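Local coordinates for protein oxidoreductase (Ralstonia eutropha, PDB 3HJ9) that binds flavin mononucleotide and is probably an oxidoreductase of the nitroreductase family, at residues 151-154 and 155-158; 191-194 and 195-199. One frame throughout, in Å; residues are numbered along the deposited sequence. Where two conformers were deposited one is given.

Following the chain from its N terminus, contact 1 comes first. Residues 151-158 carry the loop that follows strand 137-144 into the start of helix 156-177. Contact 2 comes later, at residues 191-199, where helix 190-196 ends and the chain heads for strand 203-212. Each contact is local and closes only a turn or two, so the two lie in series and neither nest nor cross. The centres of contact 1 and contact 2 are about 22 Å apart. The nearest atoms of contact 1 and contact 2 are about 11 Å apart, without touching. Contact 1 sits at the surface beside the second subunit. Contact 2 packs on the antiparallel sheet, against strands 94-100, 137-144 and 203-212.

Contact 1 (151-154 and 155-158); sequences MPPK and LRET
R156 reaches back along the chain and grips the backbone carbonyl of M151 side-on. NE bonds to M151 O at 3.2 Å and NH2 bonds to the same oxygen at 3.1 Å. The oxygen lies at the edge of the guanidinium, close to its plane. NH2 comes nearly along the C=O axis, while NE sits above the carbonyl plane. Two bonds to one atom limit the rotation of the guanidinium. The side chain gets there because CG stands beside the backbone N, chi1 -65°, and the chain then runs extended from CG to NE. P153 covers one face of the guanidinium. Its CA lies 3.5 Å above the guanidinium plane, offset toward the rim, and its CB is 3.9 Å from R156 CZ.

This is the turn that leads from the loop after strand 137-144 into helix 156-177, in a nitroreductase-family protein. The backbone already coils here: L155 N bonds to P152 O, and R156 N bonds to P153 O at 3.2 Å. At the next two amides water carries the links. Water 1 donates to P153 O and accepts from E157 N. Water 2 does the same between K154 O and T158 N. Each sits where a direct helix bond would run.

L155 also has its CG beside the backbone N, chi1 -65°, and its CD1 meets P152 CG at 4.0 Å. The leucine and the proline ring cross obliquely. Around this turn lies the dimer interface: P152 packs on W187 of the second subunit and L155 on R190 of that subunit. T158 OG1 is hydrogen-bonded to the same R190. The buried selenomethionine side chain of M151 leads away from the turn onto Y89 and V93, about 8 Å from a bound FMN.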
HETATM    1  N   MSE A 151      17.293  -6.004  -9.138  1.00 20.65           N
HETATM    2  CA  MSE A 151      16.069  -5.436  -9.718  1.00 21.27           C
HETATM    3  C   MSE A 151      16.433  -4.283 -10.683  1.00 20.86           C
HETATM    4  O   MSE A 151      17.341  -3.495 -10.376  1.00 20.56           O
HETATM    5  CB  MSE A 151      15.144  -4.923  -8.621  1.00 20.46           C
HETATM    6  CG  MSE A 151      14.791  -5.975  -7.573  1.00 20.97           C
HETATM    7 SE   MSE A 151      13.907  -5.191  -6.054  0.75 21.27          SE
HETATM    8  CE  MSE A 151      14.288  -6.653  -4.779  1.00 20.72           C
ATOM      9  N   PRO A 152      15.697  -4.140 -11.812  1.00 20.53           N
ATOM     10  CA  PRO A 152      16.050  -3.080 -12.775  1.00 19.55           C
ATOM     11  C   PRO A 152      16.026  -1.708 -12.072  1.00 18.05           C
ATOM     12  O   PRO A 152      15.074  -1.432 -11.310  1.00 17.49           O
ATOM     13  CB  PRO A 152      14.954  -3.195 -13.853  1.00 20.04           C
ATOM     14  CG  PRO A 152      14.252  -4.495 -13.567  1.00 20.54           C
ATOM     15  CD  PRO A 152      14.325  -4.607 -12.081  1.00 20.26           C
ATOM     16  N   PRO A 153      17.085  -0.894 -12.256  1.00 16.13           N
ATOM     17  CA  PRO A 153      17.212   0.352 -11.510  1.00 15.96           C
ATOM     18  C   PRO A 153      16.044   1.337 -11.578  1.00 15.24           C
ATOM     19  O   PRO A 153      15.672   1.913 -10.538  1.00 15.98           O
ATOM     20  CB  PRO A 153      18.503   0.966 -12.074  1.00 16.50           C
ATOM     21  CG  PRO A 153      18.730   0.273 -13.348  1.00 16.62           C
ATOM     22  CD  PRO A 153      18.244  -1.090 -13.139  1.00 16.25           C
ATOM     23  N   LYS A 154      15.478   1.504 -12.773  1.00 15.36           N
ATOM     24  CA  LYS A 154      14.361   2.426 -12.979  1.00 16.50           C
ATOM     25  C   LYS A 154      13.050   2.011 -12.298  1.00 18.86           C
ATOM     26  O   LYS A 154      12.141   2.830 -12.216  1.00 19.39           O
ATOM     27  CB  LYS A 154      14.146   2.724 -14.467  1.00 15.63           C
ATOM     28  CG  LYS A 154      15.303   3.507 -15.095  1.00 14.86           C
ATOM     29  CD  LYS A 154      15.027   3.936 -16.536  1.00 14.53           C
ATOM     30  CE  LYS A 154      15.079   2.740 -17.494  1.00 14.88           C
ATOM     31  NZ  LYS A 154      14.977   3.148 -18.909  1.00 13.81           N
ATOM     32  N   LEU A 155      12.952   0.763 -11.813  1.00 20.23           N
ATOM     33  CA  LEU A 155      11.775   0.282 -11.065  1.00 19.59           C
ATOM     34  C   LEU A 155      11.941   0.260  -9.562  1.00 19.79           C
ATOM     35  O   LEU A 155      10.940   0.012  -8.886  1.00 20.99           O
ATOM     36  CB  LEU A 155      11.359  -1.120 -11.544  1.00 19.41           C
ATOM     37  CG  LEU A 155      10.873  -1.222 -12.979  1.00 19.04           C
ATOM     38  CD1 LEU A 155      10.673  -2.670 -13.363  1.00 19.17           C
ATOM     39  CD2 LEU A 155       9.599  -0.429 -13.130  1.00 18.74           C
ATOM     40  N   ARG A 156      13.144   0.554  -9.035  1.00 18.90           N
ATOM     41  CA  ARG A 156      13.403   0.485  -7.595  1.00 19.26           C
ATOM     42  C   ARG A 156      12.569   1.452  -6.770  1.00 20.81           C
ATOM     43  O   ARG A 156      12.073   1.058  -5.705  1.00 20.45           O
ATOM     44  CB  ARG A 156      14.879   0.655  -7.242  1.00 18.10           C
ATOM     45  CG  ARG A 156      15.735  -0.460  -7.765  1.00 16.64           C
ATOM     46  CD  ARG A 156      17.191  -0.192  -7.522  1.00 15.34           C
ATOM     47  NE  ARG A 156      17.971  -1.093  -8.350  1.00 14.33           N
ATOM     48  CZ  ARG A 156      19.234  -0.934  -8.723  1.00 13.40           C
ATOM     49  NH1 ARG A 156      19.965   0.133  -8.348  1.00 13.14           N
ATOM     50  NH2 ARG A 156      19.771  -1.866  -9.509  1.00 11.39           N
ATOM     51  N   GLU A 157      12.415   2.692  -7.250  1.00 20.98           N
ATOM     52  CA  GLU A 157      11.599   3.671  -6.495  0.50 21.17           C
ATOM     53  C   GLU A 157      10.151   3.213  -6.481  1.00 20.58           C
ATOM     54  O   GLU A 157       9.523   3.292  -5.431  1.00 18.82           O
ATOM     55  CB  GLU A 157      11.703   5.119  -6.995  0.50 21.92           C
ATOM     56  CG  GLU A 157      10.855   6.124  -6.149  0.50 22.54           C
ATOM     57  CD  GLU A 157      11.198   6.131  -4.655  0.50 22.95           C
ATOM     58  OE1 GLU A 157      12.246   6.690  -4.294  0.50 21.50           O
ATOM     59  OE2 GLU A 157      10.389   5.626  -3.826  0.50 24.98           O
ATOM     60  N   THR A 158       9.634   2.701  -7.611  1.00 20.36           N
ATOM     61  CA  THR A 158       8.255   2.176  -7.661  1.00 19.82           C
ATOM     62  C   THR A 158       8.071   0.974  -6.700  1.00 20.01           C
ATOM     63  O   THR A 158       7.099   0.908  -5.959  1.00 18.78           O
ATOM     64  CB  THR A 158       7.856   1.725  -9.065  1.00 20.26           C
ATOM     65  OG1 THR A 158       7.979   2.828  -9.977  1.00 21.19           O
ATOM     66  CG2 THR A 158       6.412   1.192  -9.096  1.00 19.56           C
TER
HETATM   67  O   HOH W   1      14.222   3.721  -9.249  1.00 13.49           O
HETATM   68  O   HOH W   2      10.624   3.440 -10.211  1.00 18.61           O

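Contact 2 (191-194 and 195-199); sequences RQLA and EHMSL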
ATOM      1  N   ARG A 191      17.554  12.826   2.884  1.00 15.60           N
ATOM      2  CA  ARG A 191      18.945  12.886   3.340  1.00 17.94           C
ATOM      3  C   ARG A 191      19.122  13.419   4.769  1.00 17.20           C
ATOM      4  O   ARG A 191      19.950  12.889   5.543  1.00 16.01           O
ATOM      5  CB  ARG A 191      19.807  13.674   2.359  1.00 20.32           C
ATOM      6  CG  ARG A 191      19.960  12.977   1.006  1.00 22.80           C
ATOM      7  CD  ARG A 191      20.782  13.853   0.111  1.00 25.04           C
ATOM      8  NE  ARG A 191      22.131  14.046   0.657  1.00 26.75           N
ATOM      9  CZ  ARG A 191      22.959  15.050   0.382  1.00 26.67           C
ATOM     10  NH1 ARG A 191      22.627  16.049  -0.453  1.00 27.52           N
ATOM     11  NH2 ARG A 191      24.152  15.060   0.971  1.00 27.97           N
ATOM     12  N   GLN A 192      18.360  14.458   5.108  1.00 16.18           N
ATOM     13  CA  GLN A 192      18.385  15.024   6.452  1.00 17.24           C
ATOM     14  C   GLN A 192      17.877  13.995   7.482  1.00 16.30           C
ATOM     15  O   GLN A 192      18.497  13.800   8.523  1.00 17.29           O
ATOM     16  CB  GLN A 192      17.539  16.275   6.476  1.00 18.22           C
ATOM     17  CG  GLN A 192      17.436  16.994   7.777  1.00 20.87           C
ATOM     18  CD  GLN A 192      16.670  18.275   7.595  1.00 21.93           C
ATOM     19  OE1 GLN A 192      17.244  19.273   7.161  1.00 24.39           O
ATOM     20  NE2 GLN A 192      15.375  18.258   7.907  1.00 21.70           N
ATOM     21  N   LEU A 193      16.753  13.360   7.181  1.00 16.54           N
ATOM     22  CA  LEU A 193      16.177  12.354   8.054  1.00 17.47           C
ATOM     23  C   LEU A 193      17.109  11.132   8.167  1.00 17.26           C
ATOM     24  O   LEU A 193      17.275  10.619   9.259  1.00 17.63           O
ATOM     25  CB  LEU A 193      14.768  11.928   7.613  1.00 17.98           C
ATOM     26  CG  LEU A 193      13.999  10.963   8.549  1.00 18.47           C
ATOM     27  CD1 LEU A 193      13.926  11.557   9.976  1.00 19.70           C
ATOM     28  CD2 LEU A 193      12.602  10.677   7.999  1.00 18.57           C
ATOM     29  N   ALA A 194      17.722  10.708   7.058  1.00 18.17           N
ATOM     30  CA  ALA A 194      18.670   9.569   7.053  1.00 19.52           C
ATOM     31  C   ALA A 194      19.845   9.859   8.015  1.00 19.67           C
ATOM     32  O   ALA A 194      20.235   9.003   8.798  1.00 19.87           O
ATOM     33  CB  ALA A 194      19.177   9.261   5.652  1.00 17.54           C
ATOM     34  N   GLU A 195      20.365  11.080   7.961  1.00 20.66           N
ATOM     35  CA  GLU A 195      21.429  11.549   8.875  1.00 21.17           C
ATOM     36  C   GLU A 195      20.981  11.505  10.353  1.00 18.44           C
ATOM     37  O   GLU A 195      21.712  11.004  11.209  1.00 15.58           O
ATOM     38  CB  GLU A 195      21.875  12.972   8.477  1.00 24.21           C
ATOM     39  CG  GLU A 195      22.683  13.777   9.512  1.00 28.00           C
ATOM     40  CD  GLU A 195      23.974  13.126   9.907  1.00 31.32           C
ATOM     41  OE1 GLU A 195      24.494  12.319   9.098  1.00 34.71           O
ATOM     42  OE2 GLU A 195      24.513  13.451  11.003  1.00 34.25           O
ATOM     43  N   HIS A 196      19.795  12.033  10.648  1.00 17.10           N
ATOM     44  CA  HIS A 196      19.267  12.014  12.027  1.00 18.29           C
ATOM     45  C   HIS A 196      19.091  10.603  12.546  1.00 17.70           C
ATOM     46  O   HIS A 196      19.377  10.344  13.716  1.00 18.14           O
ATOM     47  CB  HIS A 196      17.959  12.806  12.175  1.00 18.92           C
ATOM     48  CG  HIS A 196      18.133  14.281  11.990  1.00 20.27           C
ATOM     49  ND1 HIS A 196      19.110  14.994  12.634  1.00 21.85           N
ATOM     50  CD2 HIS A 196      17.440  15.178  11.252  1.00 21.61           C
ATOM     51  CE1 HIS A 196      19.030  16.267  12.285  1.00 22.76           C
ATOM     52  NE2 HIS A 196      18.017  16.404  11.452  1.00 22.00           N
HETATM   53  N   MSE A 197      18.684   9.693  11.658  1.00 16.63           N
HETATM   54  CA  MSE A 197      18.473   8.298  11.985  1.00 16.92           C
HETATM   55  C   MSE A 197      19.747   7.414  12.021  1.00 16.92           C
HETATM   56  O   MSE A 197      19.623   6.227  12.352  1.00 15.35           O
HETATM   57  CB  MSE A 197      17.459   7.681  11.008  1.00 16.70           C
HETATM   58  CG  MSE A 197      16.052   8.263  11.135  1.00 16.84           C
HETATM   59 SE   MSE A 197      14.954   7.552   9.703  0.75 17.10          SE
HETATM   60  CE  MSE A 197      14.681   5.730  10.330  1.00 16.56           C
ATOM     61  N   SER A 198      20.921   7.981  11.665  1.00 15.89           N
ATOM     62  CA  SER A 198      22.217   7.269  11.612  1.00 16.21           C
ATOM     63  C   SER A 198      22.133   6.040  10.664  1.00 16.67           C
ATOM     64  O   SER A 198      22.670   4.980  10.959  1.00 15.10           O
ATOM     65  CB  SER A 198      22.679   6.868  13.023  1.00 17.47           C
ATOM     66  OG  SER A 198      22.690   7.997  13.933  1.00 19.25           O
ATOM     67  N   LEU A 199      21.417   6.196   9.550  1.00 17.53           N
ATOM     68  CA  LEU A 199      21.237   5.105   8.570  1.00 17.82           C
ATOM     69  C   LEU A 199      22.517   4.924   7.776  1.00 18.31           C
ATOM     70  O   LEU A 199      23.318   5.846   7.668  1.00 16.04           O
ATOM     71  CB  LEU A 199      20.098   5.408   7.586  1.00 17.99           C
ATOM     72  CG  LEU A 199      18.669   5.505   8.073  1.00 18.94           C
ATOM     73  CD1 LEU A 199      17.701   5.828   6.929  1.00 18.70           C
ATOM     74  CD2 LEU A 199      18.239   4.243   8.831  1.00 19.58           C
TER
HETATM   75  O   HOH W   3      23.450   8.281   8.700  1.00 29.69           O
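Q192 and H196 lie side by side, one helical turn apart, and point the same way. Q192 CG lies by the CD2-NE2 side of the H196 imidazole, 3.8 Å from NE2. The amide and the ring are not stacked; their planes are 51° apart. With CG turned away from the backbone N, chi1 180°, the Q192 methylene lies alongside the ring; the extended chain then carries the amide past it. The Q192 carbonyl serves the same neighbour: Q192 O accepts from H196 N, and H196 CD2 is 3.2 Å from that oxygen.

L193 and M197 pair in the same i to i+4 spacing but cross at an angle. The selenium of selenomethionine M197 touches L193 CG at 3.7 Å. Both residues are buried. L193 packs on M125 and on P205 of strand 203-212, while M197 reaches V140 and V142 of strand 137-144. This face of helix 190-196 thus lies on the antiparallel sheet of the nitroreductase fold.

The helix ends in a Schellman motif. S198 has positive phi and is the first residue to leave helical geometry. A backbone bond runs from L199 N to A194 O, 3.1 Å long and almost straight at 173°. S198 N bonds to E195 O at 3.2 Å. Water 3 donates to A194 O and to L199 O, bridging the two carbonyls. The reversal also brings the apolar ends together, with L199 CD1 3.9 Å from A194 CB. Beyond the helix end, L199 packs on P205, V142 and Y97, and R118 NH1 donates to H196 O.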